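Local coordinates for ABC transporter substrate-binding protein (Staphylococcus aureus subsp. aureus NCTC 8325, PDB 3UN6) that is of uncharacterised function but binds zinc and probably serves as the ligand-binding component of an ABC-type import system, at residues A[148-159]-A[211-220]. Sequence-based numbering, arbitrary orientation.
Sequences THYLLLEELRKQ and GDDVIPDAYC. With ZN (zinc ion), chain B.
Thr-148 OG1 lies 2.6 Å from Tyr-219 O, within hydrogen-bonding distance, and Glu-95 OE2 is a second partner of this hydroxyl. OG1 reaches the carbonyl because it stands anti to its own carbonyl carbon (chi1 -68°), which turns CG2 onto Ala-218 CB at 3.9 Å. A water accepts from Thr-148 N at the first turn of the helix and donates weakly to Cys-220 O. One residue along the helix, the His-149 ring meets Cys-220 SG obliquely, with CE1 3.5 Å from the sulfur, while SG binds zinc at 2.4 Å; water, His-46 and Cys-221 complete the metal's ligands. His-149 NE2 is hydrogen-bonded to Asn-118 OD1, consistent with a set ring orientation beside the sulfur.

Farther along the helix the contact is mainly apolar: Leu-152 CD2 packs 3.9 Å from Ile-215 CG1 and also touches Val-214 CB. With CG1 anti to the backbone N (chi1 -178°), Val-214 directs this methyl at the helix backbone, 3.5 Å from Leu-152 O, and the Glu-155 methylenes cover both branched residues. At the far end, Gln-159 NE2 donates to Val-214 O (3.2 Å, 148° at the hydrogen), with the acceptor close to the Gln-159 amide plane.

Helix 148-159 thus packs against the loop joining strands 206-210 and 221-225, with strands 112-122 and 138-142 against Leu-153 and helix 288-300 against Leu-151 and Ile-215.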
ATOM      1  N   THR A 148      -7.205   1.635  -2.970  1.00 21.05           N
ATOM      2  CA  THR A 148      -7.962   0.427  -2.651  1.00 20.97           C
ATOM      3  C   THR A 148      -8.868   0.692  -1.430  1.00 21.02           C
ATOM      4  O   THR A 148      -9.888   0.061  -1.253  1.00 22.28           O
ATOM      5  CB  THR A 148      -6.983  -0.725  -2.386  1.00 21.20           C
ATOM      6  OG1 THR A 148      -6.329  -1.044  -3.612  1.00 22.87           O
ATOM      7  CG2 THR A 148      -7.680  -2.018  -1.825  1.00 21.93           C
ATOM      8  N   HIS A 149      -8.471   1.648  -0.607  1.00 20.59           N
ATOM      9  CA  HIS A 149      -9.231   2.046   0.581  1.00 22.43           C
ATOM     10  C   HIS A 149     -10.582   2.600   0.193  1.00 21.49           C
ATOM     11  O   HIS A 149     -11.589   2.217   0.783  1.00 21.96           O
ATOM     12  CB  HIS A 149      -8.398   3.041   1.385  1.00 22.24           C
ATOM     13  CG  HIS A 149      -7.019   2.546   1.629  1.00 24.21           C
ATOM     14  ND1 HIS A 149      -5.962   2.857   0.792  1.00 23.57           N
ATOM     15  CD2 HIS A 149      -6.540   1.661   2.536  1.00 22.19           C
ATOM     16  CE1 HIS A 149      -4.883   2.225   1.212  1.00 26.24           C
ATOM     17  NE2 HIS A 149      -5.203   1.496   2.271  1.00 21.78           N
ATOM     18  N   TYR A 150     -10.619   3.485  -0.809  1.00 21.86           N
ATOM     19  CA  TYR A 150     -11.889   3.985  -1.347  1.00 21.63           C
ATOM     20  C   TYR A 150     -12.753   2.805  -1.838  1.00 22.68           C
ATOM     21  O   TYR A 150     -13.948   2.749  -1.570  1.00 23.08           O
ATOM     22  CB  TYR A 150     -11.651   4.944  -2.523  1.00 21.83           C
ATOM     23  CG  TYR A 150     -12.901   5.320  -3.296  1.00 21.34           C
ATOM     24  CD1 TYR A 150     -13.214   4.725  -4.515  1.00 26.76           C
ATOM     25  CD2 TYR A 150     -13.802   6.253  -2.776  1.00 27.16           C
ATOM     26  CE1 TYR A 150     -14.374   5.084  -5.210  1.00 28.31           C
ATOM     27  CE2 TYR A 150     -14.928   6.604  -3.451  1.00 28.20           C
ATOM     28  CZ  TYR A 150     -15.223   6.022  -4.660  1.00 26.31           C
ATOM     29  OH  TYR A 150     -16.370   6.412  -5.291  1.00 29.41           O
ATOM     30  N   LEU A 151     -12.139   1.881  -2.558  1.00 22.17           N
ATOM     31  CA  LEU A 151     -12.862   0.729  -3.090  1.00 24.12           C
ATOM     32  C   LEU A 151     -13.393  -0.177  -1.985  1.00 24.11           C
ATOM     33  O   LEU A 151     -14.511  -0.662  -2.062  1.00 25.74           O
ATOM     34  CB  LEU A 151     -11.968  -0.085  -4.045  1.00 24.48           C
ATOM     35  CG  LEU A 151     -11.409   0.727  -5.226  1.00 26.65           C
ATOM     36  CD1 LEU A 151     -10.436  -0.137  -6.052  1.00 30.43           C
ATOM     37  CD2 LEU A 151     -12.526   1.296  -6.106  1.00 24.50           C
ATOM     38  N   LEU A 152     -12.584  -0.409  -0.958  1.00 23.66           N
ATOM     39  CA  LEU A 152     -12.995  -1.249   0.166  1.00 23.23           C
ATOM     40  C   LEU A 152     -14.207  -0.648   0.860  1.00 22.86           C
ATOM     41  O   LEU A 152     -15.185  -1.351   1.176  1.00 22.89           O
ATOM     42  CB  LEU A 152     -11.844  -1.413   1.167  1.00 22.22           C
ATOM     43  CG  LEU A 152     -10.714  -2.380   0.812  1.00 24.70           C
ATOM     44  CD1 LEU A 152      -9.487  -2.139   1.700  1.00 23.22           C
ATOM     45  CD2 LEU A 152     -11.207  -3.825   0.924  1.00 22.06           C
ATOM     46  N   LEU A 153     -14.156   0.663   1.070  1.00 21.65           N
ATOM     47  CA  LEU A 153     -15.239   1.348   1.744  1.00 21.85           C
ATOM     48  C   LEU A 153     -16.520   1.340   0.941  1.00 23.27           C
ATOM     49  O   LEU A 153     -17.595   1.139   1.504  1.00 23.85           O
ATOM     50  CB  LEU A 153     -14.822   2.757   2.145  1.00 22.00           C
ATOM     51  CG  LEU A 153     -13.970   2.879   3.409  1.00 20.11           C
ATOM     52  CD1 LEU A 153     -13.330   4.334   3.451  1.00 19.75           C
ATOM     53  CD2 LEU A 153     -14.815   2.619   4.625  1.00 25.33           C
ATOM     54  N   GLU A 154     -16.412   1.535  -0.370  1.00 23.36           N
ATOM     55  CA  GLU A 154     -17.581   1.488  -1.232  1.00 24.43           C
ATOM     56  C   GLU A 154     -18.177   0.087  -1.291  1.00 24.83           C
ATOM     57  O   GLU A 154     -19.392  -0.077  -1.422  1.00 24.60           O
ATOM     58  CB  GLU A 154     -17.233   1.983  -2.642  1.00 24.96           C
ATOM     59  CG  GLU A 154     -17.175   3.472  -2.725  1.00 26.71           C
ATOM     60  CD  GLU A 154     -18.529   4.091  -2.552  1.00 30.23           C
ATOM     61  OE1 GLU A 154     -19.343   3.994  -3.492  1.00 34.08           O
ATOM     62  OE2 GLU A 154     -18.788   4.699  -1.499  1.00 31.11           O
ATOM     63  N   GLU A 155     -17.327  -0.923  -1.238  1.00 24.62           N
ATOM     64  CA  GLU A 155     -17.827  -2.288  -1.250  1.00 26.44           C
ATOM     65  C   GLU A 155     -18.516  -2.583   0.080  1.00 26.25           C
ATOM     66  O   GLU A 155     -19.547  -3.267   0.109  1.00 25.85           O
ATOM     67  CB  GLU A 155     -16.711  -3.282  -1.522  1.00 26.80           C
ATOM     68  CG  GLU A 155     -17.176  -4.747  -1.567  1.00 31.67           C
ATOM     69  CD  GLU A 155     -18.303  -4.981  -2.559  1.00 36.93           C
ATOM     70  OE1 GLU A 155     -18.278  -4.352  -3.639  1.00 39.43           O
ATOM     71  OE2 GLU A 155     -19.218  -5.789  -2.247  1.00 45.05           O
ATOM     72  N   LEU A 156     -17.973  -2.037   1.170  1.00 25.14           N
ATOM     73  CA  LEU A 156     -18.563  -2.234   2.482  1.00 26.61           C
ATOM     74  C   LEU A 156     -19.892  -1.501   2.518  1.00 27.23           C
ATOM     75  O   LEU A 156     -20.859  -2.002   3.059  1.00 27.29           O
ATOM     76  CB  LEU A 156     -17.620  -1.767   3.622  1.00 26.71           C
ATOM     77  CG  LEU A 156     -18.248  -1.742   5.027  1.00 28.87           C
ATOM     78  CD1 LEU A 156     -18.720  -3.119   5.437  1.00 32.09           C
ATOM     79  CD2 LEU A 156     -17.303  -1.194   6.073  1.00 30.98           C
ATOM     80  N   ARG A 157     -19.961  -0.330   1.889  1.00 27.05           N
ATOM     81  CA  ARG A 157     -21.223   0.412   1.833  1.00 27.64           C
ATOM     82  C   ARG A 157     -22.323  -0.416   1.152  1.00 27.23           C
ATOM     83  O   ARG A 157     -23.473  -0.441   1.610  1.00 25.42           O
ATOM     84  CB  ARG A 157     -21.052   1.743   1.076  1.00 27.89           C
ATOM     85  CG  ARG A 157     -22.361   2.553   1.006  1.00 28.39           C
ATOM     86  CD  ARG A 157     -22.254   3.834   0.163  1.00 27.98           C
ATOM     87  NE  ARG A 157     -21.696   3.555  -1.149  1.00 27.18           N
ATOM     88  CZ  ARG A 157     -22.359   2.974  -2.141  1.00 25.92           C
ATOM     89  NH1 ARG A 157     -23.624   2.588  -1.996  1.00 26.09           N
ATOM     90  NH2 ARG A 157     -21.733   2.743  -3.282  1.00 29.63           N
ATOM     91  N   LYS A 158     -21.980  -1.075   0.046  1.00 27.97           N
ATOM     92  CA  LYS A 158     -22.949  -1.920  -0.675  1.00 28.48           C
ATOM     93  C   LYS A 158     -23.312  -3.160   0.136  1.00 29.56           C
ATOM     94  O   LYS A 158     -24.467  -3.558   0.162  1.00 28.87           O
ATOM     95  CB  LYS A 158     -22.396  -2.391  -2.012  1.00 29.34           C
ATOM     96  CG  LYS A 158     -22.077  -1.313  -3.021  1.00 32.51           C
ATOM     97  CD  LYS A 158     -21.380  -1.978  -4.207  1.00 39.38           C
ATOM     98  CE  LYS A 158     -20.492  -1.034  -4.968  1.00 41.76           C
ATOM     99  NZ  LYS A 158     -19.756  -1.824  -5.989  1.00 45.24           N
ATOM    100  N   GLN A 159     -22.329  -3.789   0.787  1.00 29.84           N
ATOM    101  CA  GLN A 159     -22.625  -4.985   1.604  1.00 32.48           C
ATOM    102  C   GLN A 159     -23.570  -4.643   2.758  1.00 32.65           C
ATOM    103  O   GLN A 159     -24.412  -5.460   3.140  1.00 34.71           O
ATOM    104  CB  GLN A 159     -21.338  -5.638   2.130  1.00 32.29           C
ATOM    105  CG  GLN A 159     -20.472  -6.221   1.023  1.00 36.24           C
ATOM    106  CD  GLN A 159     -19.088  -6.678   1.500  1.00 42.06           C
ATOM    107  OE1 GLN A 159     -18.723  -6.517   2.674  1.00 44.78           O
ATOM    108  NE2 GLN A 159     -18.311  -7.251   0.578  1.00 37.14           N
ATOM    109  N   GLY A 211      -9.583  -5.632   5.564  1.00 31.09           N
ATOM    110  CA  GLY A 211      -9.815  -5.644   4.116  1.00 32.20           C
ATOM    111  C   GLY A 211     -10.221  -7.024   3.635  1.00 32.97           C
ATOM    112  O   GLY A 211     -11.110  -7.158   2.798  1.00 33.11           O
ATOM    113  N   ASP A 212      -9.578  -8.032   4.225  1.00 32.66           N
ATOM    114  CA  ASP A 212      -9.796  -9.446   3.944  1.00 34.01           C
ATOM    115  C   ASP A 212     -11.268  -9.845   3.986  1.00 33.87           C
ATOM    116  O   ASP A 212     -11.701 -10.715   3.232  1.00 33.00           O
ATOM    117  CB  ASP A 212      -9.124 -10.327   5.018  1.00 35.77           C
ATOM    118  CG  ASP A 212      -7.735  -9.846   5.439  1.00 39.58           C
ATOM    119  OD1 ASP A 212      -6.913 -10.720   5.789  1.00 42.62           O
ATOM    120  OD2 ASP A 212      -7.456  -8.621   5.441  1.00 45.22           O
ATOM    121  N   ASP A 213     -12.009  -9.219   4.896  1.00 33.20           N
ATOM    122  CA  ASP A 213     -13.418  -9.507   5.121  1.00 33.69           C
ATOM    123  C   ASP A 213     -14.321  -8.840   4.114  1.00 32.67           C
ATOM    124  O   ASP A 213     -15.521  -9.123   4.088  1.00 32.95           O
ATOM    125  CB  ASP A 213     -13.871  -8.942   6.485  1.00 34.58           C
ATOM    126  CG  ASP A 213     -13.028  -9.414   7.653  1.00 37.92           C
ATOM    127  OD1 ASP A 213     -12.635 -10.584   7.642  1.00 38.89           O
ATOM    128  OD2 ASP A 213     -12.784  -8.604   8.605  1.00 40.60           O
ATOM    129  N   VAL A 214     -13.768  -7.915   3.336  1.00 29.77           N
ATOM    130  CA  VAL A 214     -14.553  -7.108   2.422  1.00 29.04           C
ATOM    131  C   VAL A 214     -14.241  -7.466   0.983  1.00 28.12           C
ATOM    132  O   VAL A 214     -15.136  -7.799   0.229  1.00 27.25           O
ATOM    133  CB  VAL A 214     -14.257  -5.644   2.680  1.00 28.01           C
ATOM    134  CG1 VAL A 214     -15.078  -4.786   1.799  1.00 30.82           C
ATOM    135  CG2 VAL A 214     -14.528  -5.326   4.147  1.00 31.34           C
ATOM    136  N   ILE A 215     -12.982  -7.331   0.582  1.00 27.49           N
ATOM    137  CA  ILE A 215     -12.569  -7.767  -0.756  1.00 29.31           C
ATOM    138  C   ILE A 215     -11.328  -8.621  -0.534  1.00 28.53           C
ATOM    139  O   ILE A 215     -10.231  -8.101  -0.390  1.00 27.18           O
ATOM    140  CB  ILE A 215     -12.230  -6.604  -1.750  1.00 28.56           C
ATOM    141  CG1 ILE A 215     -13.343  -5.578  -1.825  1.00 30.26           C
ATOM    142  CG2 ILE A 215     -12.020  -7.169  -3.145  1.00 28.56           C
ATOM    143  CD1 ILE A 215     -12.968  -4.300  -2.663  1.00 29.95           C
ATOM    144  N   PRO A 216     -11.498  -9.939  -0.496  1.00 30.73           N
ATOM    145  CA  PRO A 216     -10.367 -10.819  -0.266  1.00 31.66           C
ATOM    146  C   PRO A 216      -9.181 -10.592  -1.206  1.00 31.55           C
ATOM    147  O   PRO A 216      -9.339 -10.563  -2.427  1.00 30.71           O
ATOM    148  CB  PRO A 216     -10.960 -12.202  -0.489  1.00 32.52           C
ATOM    149  CG  PRO A 216     -12.399 -12.032  -0.118  1.00 33.54           C
ATOM    150  CD  PRO A 216     -12.756 -10.689  -0.625  1.00 32.66           C
ATOM    151  N   ASP A 217      -8.013 -10.415  -0.600  1.00 31.44           N
ATOM    152  CA  ASP A 217      -6.746 -10.198  -1.299  1.00 31.82           C
ATOM    153  C   ASP A 217      -6.786  -9.100  -2.369  1.00 29.96           C
ATOM    154  O   ASP A 217      -6.268  -9.267  -3.482  1.00 32.00           O
ATOM    155  CB  ASP A 217      -6.213 -11.521  -1.886  1.00 32.59           C
ATOM    156  CG  ASP A 217      -4.723 -11.408  -2.362  1.00 36.67           C
ATOM    157  OD1 ASP A 217      -3.963 -10.533  -1.857  1.00 33.74           O
ATOM    158  OD2 ASP A 217      -4.320 -12.207  -3.242  1.00 44.34           O
ATOM    159  N   ALA A 218      -7.428  -7.988  -2.041  1.00 27.31           N
ATOM    160  CA  ALA A 218      -7.437  -6.848  -2.925  1.00 25.89           C
ATOM    161  C   ALA A 218      -6.022  -6.291  -2.984  1.00 25.37           C
ATOM    162  O   ALA A 218      -5.391  -6.066  -1.959  1.00 26.10           O
ATOM    163  CB  ALA A 218      -8.397  -5.774  -2.401  1.00 25.37           C
ATOM    164  N   TYR A 219      -5.498  -6.069  -4.176  1.00 25.00           N
ATOM    165  CA  TYR A 219      -4.185  -5.485  -4.260  1.00 22.68           C
ATOM    166  C   TYR A 219      -4.261  -4.037  -3.757  1.00 22.78           C
ATOM    167  O   TYR A 219      -5.281  -3.346  -3.946  1.00 22.89           O
ATOM    168  CB  TYR A 219      -3.640  -5.528  -5.687  1.00 23.38           C
ATOM    169  CG  TYR A 219      -3.317  -6.893  -6.242  1.00 21.46           C
ATOM    170  CD1 TYR A 219      -3.170  -8.014  -5.414  1.00 21.15           C
ATOM    171  CD2 TYR A 219      -3.026  -7.039  -7.593  1.00 24.46           C
ATOM    172  CE1 TYR A 219      -2.825  -9.256  -5.946  1.00 24.36           C
ATOM    173  CE2 TYR A 219      -2.659  -8.261  -8.127  1.00 26.29           C
ATOM    174  CZ  TYR A 219      -2.565  -9.369  -7.303  1.00 25.05           C
ATOM    175  OH  TYR A 219      -2.206 -10.576  -7.841  1.00 29.75           O
ATOM    176  N   CYS A 220      -3.197  -3.596  -3.080  1.00 21.09           N
ATOM    177  CA  CYS A 220      -3.113  -2.226  -2.591  1.00 19.97           C
ATOM    178  C   CYS A 220      -1.840  -1.531  -3.094  1.00 18.52           C
ATOM    179  O   CYS A 220      -1.896  -0.731  -3.999  1.00 21.31           O
ATOM    180  CB  CYS A 220      -3.208  -2.180  -1.069  1.00 18.61           C
ATOM    181  SG  CYS A 220      -3.316  -0.477  -0.423  1.00 17.78           S
TER
HETATM  182 ZN    ZN B 325      -1.154   0.140   0.396  1.00 23.00          ZN
HETATM  183  O   HOH W   1      -4.400   1.424  -2.930  1.00 26.60           O
HETATM  184  O   HOH W   2      -1.665   2.109   1.649  1.00 17.68           O